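PDB 3D3U: 4-hydroxybutyrate CoA-transferase from Porphyromonas gingivalis, which probably transfers coenzyme A from an acyl-CoA thioester to a free carboxylic acid, with 4-hydroxybutyrate and acetate as the likely substrates. Local coordinates for residues A[26-31]-A[52-57]; A[40-45]-A[64-69]. All coordinates share one frame; numbering follows the deposited sequence.

Interaction 1 (A[26-31]-A[52-57])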
ATOM      1  N   THR A  26       0.482  20.495 -19.860  1.00 20.84           N
ATOM      2  CA  THR A  26       0.411  20.328 -18.366  1.00 20.59           C
ATOM      3  C   THR A  26       0.809  18.921 -17.928  1.00 19.89           C
ATOM      4  O   THR A  26       0.612  18.010 -18.685  1.00 21.69           O
ATOM      5  CB  THR A  26      -0.981  20.670 -17.816  1.00 19.97           C
ATOM      6  OG1 THR A  26      -1.896  20.373 -18.844  1.00 22.62           O
ATOM      7  CG2 THR A  26      -1.198  22.227 -17.691  1.00 23.49           C
ATOM      8  N   LYS A  27       1.386  18.747 -16.739  1.00 18.30           N
ATOM      9  CA  LYS A  27       1.517  17.455 -16.105  1.00 16.74           C
ATOM     10  C   LYS A  27       0.523  17.257 -14.977  1.00 16.46           C
ATOM     11  O   LYS A  27       0.304  18.164 -14.195  1.00 16.95           O
ATOM     12  CB  LYS A  27       2.852  17.421 -15.447  1.00 17.33           C
ATOM     13  CG  LYS A  27       3.898  17.826 -16.396  1.00 17.67           C
ATOM     14  CD  LYS A  27       4.990  18.618 -15.720  1.00 18.17           C
ATOM     15  CE  LYS A  27       6.372  18.167 -16.245  1.00 20.52           C
ATOM     16  NZ  LYS A  27       6.475  18.117 -17.738  1.00 22.18           N
ATOM     17  N   VAL A  28      -0.024  16.057 -14.812  1.00 15.30           N
ATOM     18  CA  VAL A  28      -1.102  15.875 -13.885  1.00 13.17           C
ATOM     19  C   VAL A  28      -0.754  14.689 -13.109  1.00 13.67           C
ATOM     20  O   VAL A  28       0.002  13.867 -13.629  1.00 14.25           O
ATOM     21  CB  VAL A  28      -2.449  15.703 -14.665  1.00 13.52           C
ATOM     22  CG1 VAL A  28      -2.281  16.116 -16.099  1.00  9.64           C
ATOM     23  CG2 VAL A  28      -3.036  14.373 -14.583  1.00 12.80           C
ATOM     24  N   VAL A  29      -1.289  14.551 -11.894  1.00 13.68           N
ATOM     25  CA  VAL A  29      -1.054  13.354 -11.059  1.00 13.42           C
ATOM     26  C   VAL A  29      -2.421  12.829 -10.640  1.00 14.82           C
ATOM     27  O   VAL A  29      -3.286  13.611 -10.236  1.00 14.92           O
ATOM     28  CB  VAL A  29      -0.157  13.723  -9.737  1.00 14.04           C
ATOM     29  CG1 VAL A  29      -0.197  12.627  -8.681  1.00 13.89           C
ATOM     30  CG2 VAL A  29       1.334  14.039 -10.042  1.00  9.61           C
ATOM     31  N   PHE A  30      -2.671  11.522 -10.704  1.00 16.24           N
ATOM     32  CA  PHE A  30      -4.012  11.012 -10.236  1.00 15.93           C
ATOM     33  C   PHE A  30      -3.879  10.351  -8.927  1.00 17.61           C
ATOM     34  O   PHE A  30      -2.887   9.683  -8.690  1.00 18.72           O
ATOM     35  CB  PHE A  30      -4.540   9.929 -11.130  1.00 15.13           C
ATOM     36  CG  PHE A  30      -4.999  10.402 -12.513  1.00 16.71           C
ATOM     37  CD1 PHE A  30      -5.402   9.433 -13.492  1.00 13.37           C
ATOM     38  CD2 PHE A  30      -5.077  11.767 -12.832  1.00 14.25           C
ATOM     39  CE1 PHE A  30      -5.825   9.776 -14.724  1.00  7.85           C
ATOM     40  CE2 PHE A  30      -5.551  12.134 -14.067  1.00 14.62           C
ATOM     41  CZ  PHE A  30      -5.915  11.131 -15.037  1.00 15.33           C
ATOM     42  N   GLY A  31      -4.854  10.498  -8.038  1.00 20.63           N
ATOM     43  CA  GLY A  31      -4.775   9.876  -6.645  1.00 23.62           C
ATOM     44  C   GLY A  31      -4.852   8.396  -6.905  1.00 25.45           C
ATOM     45  O   GLY A  31      -5.228   7.983  -8.055  1.00 25.70           O
ATOM     46  N   GLU A  52      -3.453  18.494 -25.607  1.00 26.21           N
ATOM     47  CA  GLU A  52      -2.157  18.513 -26.267  1.00 28.11           C
ATOM     48  C   GLU A  52      -1.093  17.781 -25.464  1.00 27.85           C
ATOM     49  O   GLU A  52      -1.105  16.585 -25.526  1.00 29.19           O
ATOM     50  CB  GLU A  52      -1.714  19.915 -26.566  1.00 29.97           C
ATOM     51  CG  GLU A  52      -2.378  20.530 -27.768  1.00 34.15           C
ATOM     52  CD  GLU A  52      -1.593  20.195 -29.003  1.00 40.84           C
ATOM     53  OE1 GLU A  52      -0.491  20.802 -29.169  1.00 41.08           O
ATOM     54  OE2 GLU A  52      -2.072  19.312 -29.794  1.00 45.33           O
ATOM     55  N   ASN A  53      -0.172  18.392 -24.732  1.00 26.32           N
ATOM     56  CA  ASN A  53       0.943  17.506 -24.292  1.00 26.13           C
ATOM     57  C   ASN A  53       0.819  17.090 -22.851  1.00 24.38           C
ATOM     58  O   ASN A  53       1.605  17.528 -22.002  1.00 24.90           O
ATOM     59  CB  ASN A  53       2.354  18.069 -24.521  1.00 27.32           C
ATOM     60  CG  ASN A  53       2.634  18.323 -25.972  1.00 33.09           C
ATOM     61  OD1 ASN A  53       2.441  17.413 -26.771  1.00 44.00           O
ATOM     62  ND2 ASN A  53       3.036  19.579 -26.349  1.00 35.87           N
ATOM     63  N   ILE A  54      -0.157  16.258 -22.548  1.00 20.73           N
ATOM     64  CA  ILE A  54      -0.435  16.104 -21.184  1.00 18.62           C
ATOM     65  C   ILE A  54       0.328  14.891 -20.672  1.00 18.10           C
ATOM     66  O   ILE A  54       0.252  13.827 -21.262  1.00 18.14           O
ATOM     67  CB  ILE A  54      -1.928  15.966 -21.009  1.00 18.97           C
ATOM     68  CG1 ILE A  54      -2.660  16.878 -21.997  1.00 18.42           C
ATOM     69  CG2 ILE A  54      -2.282  16.163 -19.583  1.00 13.40           C
ATOM     70  CD1 ILE A  54      -2.653  18.273 -21.553  1.00 24.43           C
ATOM     71  N   THR A  55       1.057  15.044 -19.581  1.00 16.66           N
ATOM     72  CA  THR A  55       1.729  13.925 -18.964  1.00 17.48           C
ATOM     73  C   THR A  55       0.950  13.501 -17.763  1.00 17.26           C
ATOM     74  O   THR A  55       0.632  14.361 -16.938  1.00 17.34           O
ATOM     75  CB  THR A  55       3.066  14.393 -18.411  1.00 18.10           C
ATOM     76  OG1 THR A  55       3.830  14.863 -19.483  1.00 19.09           O
ATOM     77  CG2 THR A  55       3.900  13.242 -17.971  1.00 18.79           C
ATOM     78  N   VAL A  56       0.673  12.203 -17.590  1.00 16.58           N
ATOM     79  CA  VAL A  56       0.117  11.833 -16.275  1.00 17.07           C
ATOM     80  C   VAL A  56       0.987  10.943 -15.434  1.00 16.61           C
ATOM     81  O   VAL A  56       1.654  10.047 -15.946  1.00 14.95           O
ATOM     82  CB  VAL A  56      -1.419  11.497 -16.259  1.00 16.13           C
ATOM     83  CG1 VAL A  56      -1.761  10.774 -17.459  1.00 18.18           C
ATOM     84  CG2 VAL A  56      -1.781  10.666 -15.044  1.00 15.60           C
ATOM     85  N   PHE A  57       1.056  11.257 -14.148  1.00 17.83           N
ATOM     86  CA  PHE A  57       1.738  10.346 -13.253  1.00 20.29           C
ATOM     87  C   PHE A  57       0.769   9.659 -12.307  1.00 20.07           C
ATOM     88  O   PHE A  57      -0.207  10.265 -11.795  1.00 21.59           O
ATOM     89  CB  PHE A  57       2.965  10.955 -12.497  1.00 20.84           C
ATOM     90  CG  PHE A  57       3.463  10.048 -11.402  1.00 22.77           C
ATOM     91  CD1 PHE A  57       2.981  10.182 -10.090  1.00 24.36           C
ATOM     92  CD2 PHE A  57       4.295   8.953 -11.719  1.00 27.03           C
ATOM     93  CE1 PHE A  57       3.378   9.269  -9.047  1.00 26.23           C
ATOM     94  CE2 PHE A  57       4.680   8.031 -10.707  1.00 28.83           C
ATOM     95  CZ  PHE A  57       4.206   8.196  -9.341  1.00 23.10           C
TER
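Thr26 opens the pairing of strands 27-30 and 54-57: its carbonyl O takes the N-H of Thr55 at 3.1 Å, while its OG1 lies alongside the CD1 end of Ile54. Lys27 pairs with Thr55, and CG of the lysine lies beside the threonine CB, 4.1 Å away; a long aliphatic stem with a charged end suits this partly exposed start of the strand. Val28 bonds to strand 54-57 through both its N and its O, the N donating to Thr55 O at 2.8 Å and the O accepting from Phe57 N at 2.9 Å. The two methyls divide the neighbours on its face, CG1 against Ile54 CG2 and CG2 against Val56 CB. Val29 turns to the other face, beside Phe57. There chi1 of 165° sets CG1 anti to the backbone N, which places CG2 beside that N and at the edge of the ring, 4.2 Å from CD1, and helix 106-110 covers both residues through Phe110. Phe30 closes the series: its N bonds to Phe57 O at 3.0 Å, and Val56 CG2 sits almost exactly over the ring centre, 3.9 Å away, as a CH-pi contact. Four backbone bonds thus satisfy the facing N-H and C=O groups in a parallel register, and branched or aromatic side chains can fill both faces, as befits an interior pair of strands in this Rossmann-like sheet.

Interaction 2 (A[40-45]-A[64-69])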
ATOM      1  N   PHE A  40     -12.868  11.385 -14.424  1.00 20.34           N
ATOM      2  CA  PHE A  40     -11.939  12.232 -15.032  1.00 19.91           C
ATOM      3  C   PHE A  40     -11.139  11.520 -16.098  1.00 21.28           C
ATOM      4  O   PHE A  40     -10.919  12.117 -17.165  1.00 24.41           O
ATOM      5  CB  PHE A  40     -10.989  12.732 -14.008  1.00 18.96           C
ATOM      6  CG  PHE A  40     -10.284  14.004 -14.415  1.00 17.88           C
ATOM      7  CD1 PHE A  40      -9.095  13.975 -15.111  1.00 16.72           C
ATOM      8  CD2 PHE A  40     -10.821  15.223 -14.124  1.00 15.73           C
ATOM      9  CE1 PHE A  40      -8.425  15.135 -15.457  1.00 13.55           C
ATOM     10  CE2 PHE A  40     -10.171  16.343 -14.498  1.00 18.00           C
ATOM     11  CZ  PHE A  40      -8.922  16.286 -15.163  1.00 14.48           C
ATOM     12  N   SER A  41     -10.691  10.276 -15.902  1.00 21.03           N
ATOM     13  CA  SER A  41     -10.008   9.563 -17.026  1.00 20.01           C
ATOM     14  C   SER A  41     -10.941   9.413 -18.260  1.00 20.61           C
ATOM     15  O   SER A  41     -10.595   9.702 -19.441  1.00 18.08           O
ATOM     16  CB  SER A  41      -9.450   8.222 -16.560  1.00 19.44           C
ATOM     17  OG  SER A  41      -8.886   7.455 -17.630  1.00 19.22           O
ATOM     18  N   GLN A  42     -12.183   9.036 -17.925  1.00 23.29           N
ATOM     19  CA  GLN A  42     -13.333   8.863 -18.893  1.00 23.53           C
ATOM     20  C   GLN A  42     -13.414  10.230 -19.594  1.00 21.04           C
ATOM     21  O   GLN A  42     -13.300  10.273 -20.813  1.00 21.64           O
ATOM     22  CB  GLN A  42     -14.656   8.416 -18.141  1.00 24.61           C
ATOM     23  CG  GLN A  42     -15.543   7.301 -18.738  1.00 30.98           C
ATOM     24  CD  GLN A  42     -15.290   5.907 -18.004  1.00 42.73           C
ATOM     25  OE1 GLN A  42     -15.596   5.789 -16.765  1.00 44.13           O
ATOM     26  NE2 GLN A  42     -14.734   4.855 -18.765  1.00 39.64           N
ATOM     27  N   ALA A  43     -13.510  11.348 -18.851  1.00 18.30           N
ATOM     28  CA  ALA A  43     -13.617  12.655 -19.575  1.00 17.00           C
ATOM     29  C   ALA A  43     -12.421  13.051 -20.430  1.00 15.00           C
ATOM     30  O   ALA A  43     -12.574  13.745 -21.387  1.00 11.84           O
ATOM     31  CB  ALA A  43     -14.080  13.847 -18.662  1.00 17.47           C
ATOM     32  N   MET A  44     -11.233  12.609 -20.054  1.00 14.50           N
ATOM     33  CA  MET A  44     -10.064  12.871 -20.885  1.00 15.39           C
ATOM     34  C   MET A  44     -10.156  12.080 -22.177  1.00 12.22           C
ATOM     35  O   MET A  44      -9.766  12.560 -23.221  1.00 10.78           O
ATOM     36  CB  MET A  44      -8.769  12.496 -20.118  1.00 16.06           C
ATOM     37  CG  MET A  44      -8.336  13.514 -18.996  1.00 18.15           C
ATOM     38  SD  MET A  44      -6.916  12.846 -18.125  1.00 20.97           S
ATOM     39  CE  MET A  44      -5.536  13.369 -19.055  1.00 18.66           C
ATOM     40  N   TYR A  45     -10.652  10.852 -22.101  1.00 10.67           N
ATOM     41  CA  TYR A  45     -10.990  10.133 -23.329  1.00 10.06           C
ATOM     42  C   TYR A  45     -11.934  10.919 -24.281  1.00  9.87           C
ATOM     43  O   TYR A  45     -11.565  11.261 -25.420  1.00  8.45           O
ATOM     44  CB  TYR A  45     -11.652   8.799 -23.052  1.00  9.54           C
ATOM     45  CG  TYR A  45     -11.736   7.985 -24.276  1.00 10.38           C
ATOM     46  CD1 TYR A  45     -10.647   7.198 -24.678  1.00 12.83           C
ATOM     47  CD2 TYR A  45     -12.860   8.010 -25.087  1.00 13.04           C
ATOM     48  CE1 TYR A  45     -10.680   6.409 -25.823  1.00  9.77           C
ATOM     49  CE2 TYR A  45     -12.895   7.257 -26.260  1.00 12.73           C
ATOM     50  CZ  TYR A  45     -11.788   6.445 -26.637  1.00 10.42           C
ATOM     51  OH  TYR A  45     -11.788   5.661 -27.809  1.00  9.11           O
ATOM     52  N   ASP A  64      -9.879   2.912 -14.428  1.00 36.39           N
ATOM     53  CA  ASP A  64      -9.163   3.886 -15.241  1.00 35.00           C
ATOM     54  C   ASP A  64      -8.826   3.353 -16.620  1.00 34.29           C
ATOM     55  O   ASP A  64      -7.644   3.104 -16.921  1.00 33.58           O
ATOM     56  CB  ASP A  64      -7.786   3.980 -14.506  1.00 34.52           C
ATOM     57  CG  ASP A  64      -7.621   5.205 -13.854  1.00 32.44           C
ATOM     58  OD1 ASP A  64      -6.599   5.382 -13.113  1.00 30.73           O
ATOM     59  OD2 ASP A  64      -8.535   6.036 -14.099  1.00 27.43           O
ATOM     60  N   ALA A  65      -9.761   3.109 -17.476  1.00 33.07           N
ATOM     61  CA  ALA A  65      -9.137   2.687 -18.738  1.00 33.64           C
ATOM     62  C   ALA A  65      -8.443   3.872 -19.445  1.00 31.92           C
ATOM     63  O   ALA A  65      -7.268   4.114 -19.320  1.00 29.97           O
ATOM     64  CB  ALA A  65     -10.138   1.752 -19.747  1.00 34.74           C
ATOM     65  N   PRO A  66      -9.221   4.654 -20.125  1.00 32.05           N
ATOM     66  CA  PRO A  66      -8.711   5.596 -21.144  1.00 33.03           C
ATOM     67  C   PRO A  66      -7.396   6.402 -20.847  1.00 34.34           C
ATOM     68  O   PRO A  66      -7.472   7.532 -20.419  1.00 33.74           O
ATOM     69  CB  PRO A  66      -9.873   6.554 -21.202  1.00 33.84           C
ATOM     70  CG  PRO A  66     -10.800   6.118 -19.775  1.00 32.17           C
ATOM     71  CD  PRO A  66     -10.674   4.753 -19.907  1.00 30.81           C
ATOM     72  N   HIS A  67      -6.191   5.868 -20.986  1.00 36.42           N
ATOM     73  CA  HIS A  67      -5.036   6.817 -21.087  1.00 37.64           C
ATOM     74  C   HIS A  67      -4.001   6.127 -21.865  1.00 38.84           C
ATOM     75  O   HIS A  67      -3.095   6.826 -22.518  1.00 39.60           O
ATOM     76  CB  HIS A  67      -4.174   6.979 -19.846  1.00 38.67           C
ATOM     77  CG  HIS A  67      -4.911   7.203 -18.581  1.00 37.94           C
ATOM     78  ND1 HIS A  67      -5.924   8.129 -18.466  1.00 35.73           N
ATOM     79  CD2 HIS A  67      -4.711   6.664 -17.354  1.00 31.96           C
ATOM     80  CE1 HIS A  67      -6.364   8.098 -17.224  1.00 38.35           C
ATOM     81  NE2 HIS A  67      -5.664   7.199 -16.541  1.00 37.11           N
ATOM     82  N   LEU A  68      -3.989   4.781 -21.616  1.00 37.72           N
ATOM     83  CA  LEU A  68      -3.101   3.873 -22.386  1.00 36.10           C
ATOM     84  C   LEU A  68      -3.942   3.375 -23.522  1.00 33.90           C
ATOM     85  O   LEU A  68      -3.495   2.475 -24.246  1.00 35.37           O
ATOM     86  CB  LEU A  68      -2.383   2.728 -21.581  1.00 36.82           C
ATOM     87  CG  LEU A  68      -0.951   2.105 -21.948  1.00 38.55           C
ATOM     88  CD1 LEU A  68       0.014   2.861 -23.018  1.00 37.96           C
ATOM     89  CD2 LEU A  68      -0.101   1.649 -20.688  1.00 36.10           C
ATOM     90  N   ALA A  69      -5.125   3.974 -23.716  1.00 29.05           N
ATOM     91  CA  ALA A  69      -5.852   3.649 -24.906  1.00 25.67           C
ATOM     92  C   ALA A  69      -4.886   4.215 -25.891  1.00 22.99           C
ATOM     93  O   ALA A  69      -4.404   5.305 -25.675  1.00 22.81           O
ATOM     94  CB  ALA A  69      -7.128   4.395 -24.950  1.00 26.27           C
TER
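Helix 38-46, the crossover helix of a beta-alpha-beta unit, meets the loop between strands 54-57 and 76-79 through Ser41 and Tyr45, one helical turn apart, with Pro66 set against both. The hydroxyl of Ser41, a short polar side chain turned toward the loop, reaches the carbonyl O of Pro66 at 3.1 Å, a weak hydrogen bond whose detail is uncertain because OG is modelled too near a neighbour. Asp64 OD2 lies near Ser41 CB, 3.4 Å away. The pyrrolidine of Pro66 packs along the helix surface: CG comes 3.7 Å from Gln42 N, and CB is 3.4 Å from Tyr45 CB. The tyrosine and proline side chains cross at about a right angle. Being rigid and compact, proline offers an apolar surface that fits between the serine and the aromatic residue. Farther along the loop, Ala69 brings its CB to the edge of the Tyr45 ring, 4.2 Å from CE1, the small methyl lying near the ring plane. Arg48, beyond the segment, adds a cation-pi interaction to the same ring. The helix is also packed on its inner side, where Met44 touches strand 27-30 and helix 14-21. A crossover helix packed on the sheet, with the loop after the next strand lodged beside both, belongs to the parallel alpha/beta architecture of Rossmann-like domains.

How the interactions relate
Interactions 1 and 2 belong to one beta-alpha-beta unit: strand 27-30 leads into helix 38-46, which returns the chain to strand 54-57, and the loop after that strand comes back onto the helix. Their centres are about 12 Å apart, and Phe30 joins them. Its ring, part of interaction 1, meets the imidazole of His67 from the loop of interaction 2, with the planes at about 60°. Phe30 CZ lies 3.7 Å from Met44 SD, and Phe30 CE2 is 4.1 Å from Phe40 CD1. One aromatic side chain therefore connects sheet, helix and loop in the N-terminal family region, where the two contacts adjoin through Phe30.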